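Local coordinates for XAC2610 protein (Xanthomonas axonopodis pv. citri, PDB 4QTQ) that probably acts as an immunity protein, inhibiting a peptidoglycan hydrolase linked to the bacterium-killing type IV secretion system of Xanthomonas, at residues A[123-128]-A[134-139]. Sequence-based numbering, arbitrary orientation.
Sequences SVYLFD and LVFNQS
Phe136 turns the edge of its ring onto one face of the Tyr125 ring, a T-shaped pair with centroids 5.7 Å apart and planes at 73°. CD1 of Phe136 lies over the tyrosine face, 4.0 Å from Tyr125 CE2, while further along the phenylalanine edge CE1 meets Ser123 CB at 3.9 Å. A chi1 of 174° swings the Phe136 ring away from its own backbone N and over toward Ser123, whose hydroxyl is hydrogen-bonded to Ser111. Leu134 continues the same side of the sheet: its CD2 packs against Tyr125 O at 3.6 Å and against Phe127 CB, its CG sits at the edge of the Phe127 ring, and Ile63 and Leu65 of strand 63-65 pack against Tyr125, Phe127 and Leu134.

On the other side, Asn137 ND2 lies 3.6 Å from Leu126 CD1 and is hydrogen-bonded to Asn179 O. Asn137 OD1 accepts Ser139 OG in the carbonyl plane and caps Leu140 N, so both ends of the amide are engaged and its rotation is fixed.

Between these layers Leu126 and Val135 exchange two backbone hydrogen bonds, and Asn137 N gives a short, nearly straight third to Val124 O (2.7 Å, 168°). This is an antiparallel beta hairpin at the edge of a mixed sheet, its outer strand followed by a helix that Asn137 caps; Phe127, stacked on His104, brings it beside the calcium site.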
loop_
_atom_site.group_PDB
_atom_site.type_symbol
_atom_site.label_atom_id
_atom_site.label_comp_id
_atom_site.label_asym_id
_atom_site.label_seq_id
_atom_site.Cartn_x
_atom_site.Cartn_y
_atom_site.Cartn_z
ATOM N N SER A 123 -2.626 -5.137 -0.640
ATOM C CA SER A 123 -1.771 -6.291 -0.666
ATOM C C SER A 123 -0.425 -5.784 -1.150
ATOM O O SER A 123 -0.343 -5.138 -2.197
ATOM C CB SER A 123 -2.315 -7.370 -1.616
ATOM O OG SER A 123 -3.566 -7.901 -1.169
ATOM N N VAL A 124 0.617 -6.076 -0.373
ATOM C CA VAL A 124 1.980 -5.652 -0.673
ATOM C C VAL A 124 2.817 -6.868 -1.075
ATOM O O VAL A 124 2.804 -7.896 -0.390
ATOM C CB VAL A 124 2.596 -4.918 0.539
ATOM C CG1 VAL A 124 4.035 -4.520 0.275
ATOM C CG2 VAL A 124 1.761 -3.695 0.875
ATOM N N TYR A 125 3.526 -6.737 -2.199
ATOM C CA TYR A 125 4.427 -7.769 -2.717
ATOM C C TYR A 125 5.840 -7.203 -2.928
ATOM O O TYR A 125 6.039 -6.275 -3.734
ATOM C CB TYR A 125 3.920 -8.328 -4.055
ATOM C CG TYR A 125 2.461 -8.759 -4.067
ATOM C CD1 TYR A 125 1.444 -7.815 -4.117
ATOM C CD2 TYR A 125 2.103 -10.101 -4.037
ATOM C CE1 TYR A 125 0.111 -8.187 -4.122
ATOM C CE2 TYR A 125 0.766 -10.495 -4.040
ATOM C CZ TYR A 125 -0.225 -9.523 -4.077
ATOM O OH TYR A 125 -1.546 -9.857 -4.104
ATOM N N LEU A 126 6.817 -7.763 -2.210
ATOM C CA LEU A 126 8.215 -7.371 -2.383
ATOM C C LEU A 126 8.892 -8.246 -3.436
ATOM O O LEU A 126 8.711 -9.466 -3.468
ATOM C CB LEU A 126 8.972 -7.468 -1.053
ATOM C CG LEU A 126 8.507 -6.566 0.090
ATOM C CD1 LEU A 126 9.440 -6.743 1.272
ATOM C CD2 LEU A 126 8.469 -5.103 -0.330
ATOM N N PHE A 127 9.682 -7.622 -4.300
ATOM C CA PHE A 127 10.470 -8.383 -5.232
ATOM C C PHE A 127 11.556 -9.128 -4.460
ATOM O O PHE A 127 12.325 -8.523 -3.718
ATOM C CB PHE A 127 11.110 -7.489 -6.292
ATOM C CG PHE A 127 11.746 -8.259 -7.398
ATOM C CD1 PHE A 127 10.960 -8.906 -8.340
ATOM C CD2 PHE A 127 13.127 -8.369 -7.485
ATOM C CE1 PHE A 127 11.542 -9.639 -9.356
ATOM C CE2 PHE A 127 13.716 -9.095 -8.504
ATOM C CZ PHE A 127 12.924 -9.723 -9.447
ATOM N N ASP A 128 11.582 -10.445 -4.613
ATOM C CA ASP A 128 12.559 -11.271 -3.933
ATOM C C ASP A 128 13.639 -11.584 -4.952
ATOM O O ASP A 128 13.426 -12.385 -5.862
ATOM C CB ASP A 128 11.898 -12.542 -3.405
ATOM C CG ASP A 128 12.741 -13.253 -2.366
ATOM O OD1 ASP A 128 13.876 -13.661 -2.690
ATOM O OD2 ASP A 128 12.256 -13.405 -1.225
ATOM N N LEU A 134 7.825 -11.901 -7.052
ATOM C CA LEU A 134 7.204 -10.970 -6.138
ATOM C C LEU A 134 6.539 -11.829 -5.097
ATOM O O LEU A 134 5.793 -12.726 -5.449
ATOM C CB LEU A 134 6.162 -10.129 -6.890
ATOM C CG LEU A 134 6.778 -9.018 -7.744
ATOM C CD1 LEU A 134 5.891 -8.650 -8.924
ATOM C CD2 LEU A 134 7.060 -7.809 -6.860
ATOM N N VAL A 135 6.802 -11.539 -3.824
ATOM C CA VAL A 135 6.345 -12.360 -2.706
ATOM C C VAL A 135 5.365 -11.563 -1.853
ATOM O O VAL A 135 5.675 -10.469 -1.393
ATOM C CB VAL A 135 7.570 -12.830 -1.879
ATOM C CG1 VAL A 135 7.148 -13.674 -0.677
ATOM C CG2 VAL A 135 8.516 -13.643 -2.766
ATOM N N PHE A 136 4.164 -12.091 -1.658
ATOM C CA PHE A 136 3.187 -11.422 -0.815
ATOM C C PHE A 136 3.791 -11.205 0.568
ATOM O O PHE A 136 4.321 -12.150 1.157
ATOM C CB PHE A 136 1.904 -12.245 -0.706
ATOM C CG PHE A 136 0.917 -11.676 0.267
ATOM C CD1 PHE A 136 0.071 -10.639 -0.110
ATOM C CD2 PHE A 136 0.865 -12.132 1.568
ATOM C CE1 PHE A 136 -0.844 -10.093 0.788
ATOM C CE2 PHE A 136 -0.049 -11.594 2.471
ATOM C CZ PHE A 136 -0.895 -10.564 2.077
ATOM N N ASN A 137 3.701 -9.980 1.088
ATOM C CA ASN A 137 4.240 -9.652 2.419
ATOM C C ASN A 137 3.123 -9.431 3.434
ATOM O O ASN A 137 2.401 -8.430 3.383
ATOM C CB ASN A 137 5.139 -8.417 2.377
ATOM C CG ASN A 137 6.059 -8.331 3.591
ATOM O OD1 ASN A 137 5.633 -7.962 4.687
ATOM N ND2 ASN A 137 7.319 -8.709 3.405
ATOM N N GLN A 138 2.976 -10.366 4.363
ATOM C CA GLN A 138 1.919 -10.260 5.365
ATOM C C GLN A 138 2.094 -9.010 6.244
ATOM O O GLN A 138 1.146 -8.245 6.432
ATOM C CB GLN A 138 1.877 -11.519 6.236
ATOM C CG GLN A 138 0.628 -11.617 7.108
ATOM C CD GLN A 138 -0.632 -11.831 6.295
ATOM O OE1 GLN A 138 -0.773 -12.847 5.615
ATOM N NE2 GLN A 138 -1.552 -10.876 6.351
ATOM N N SER A 139 3.304 -8.804 6.770
ATOM C CA SER A 139 3.531 -7.721 7.723
ATOM C C SER A 139 3.251 -6.366 7.083
ATOM O O SER A 139 2.614 -5.520 7.694
ATOM C CB SER A 139 4.939 -7.758 8.353
ATOM O OG SER A 139 5.952 -7.427 7.418
#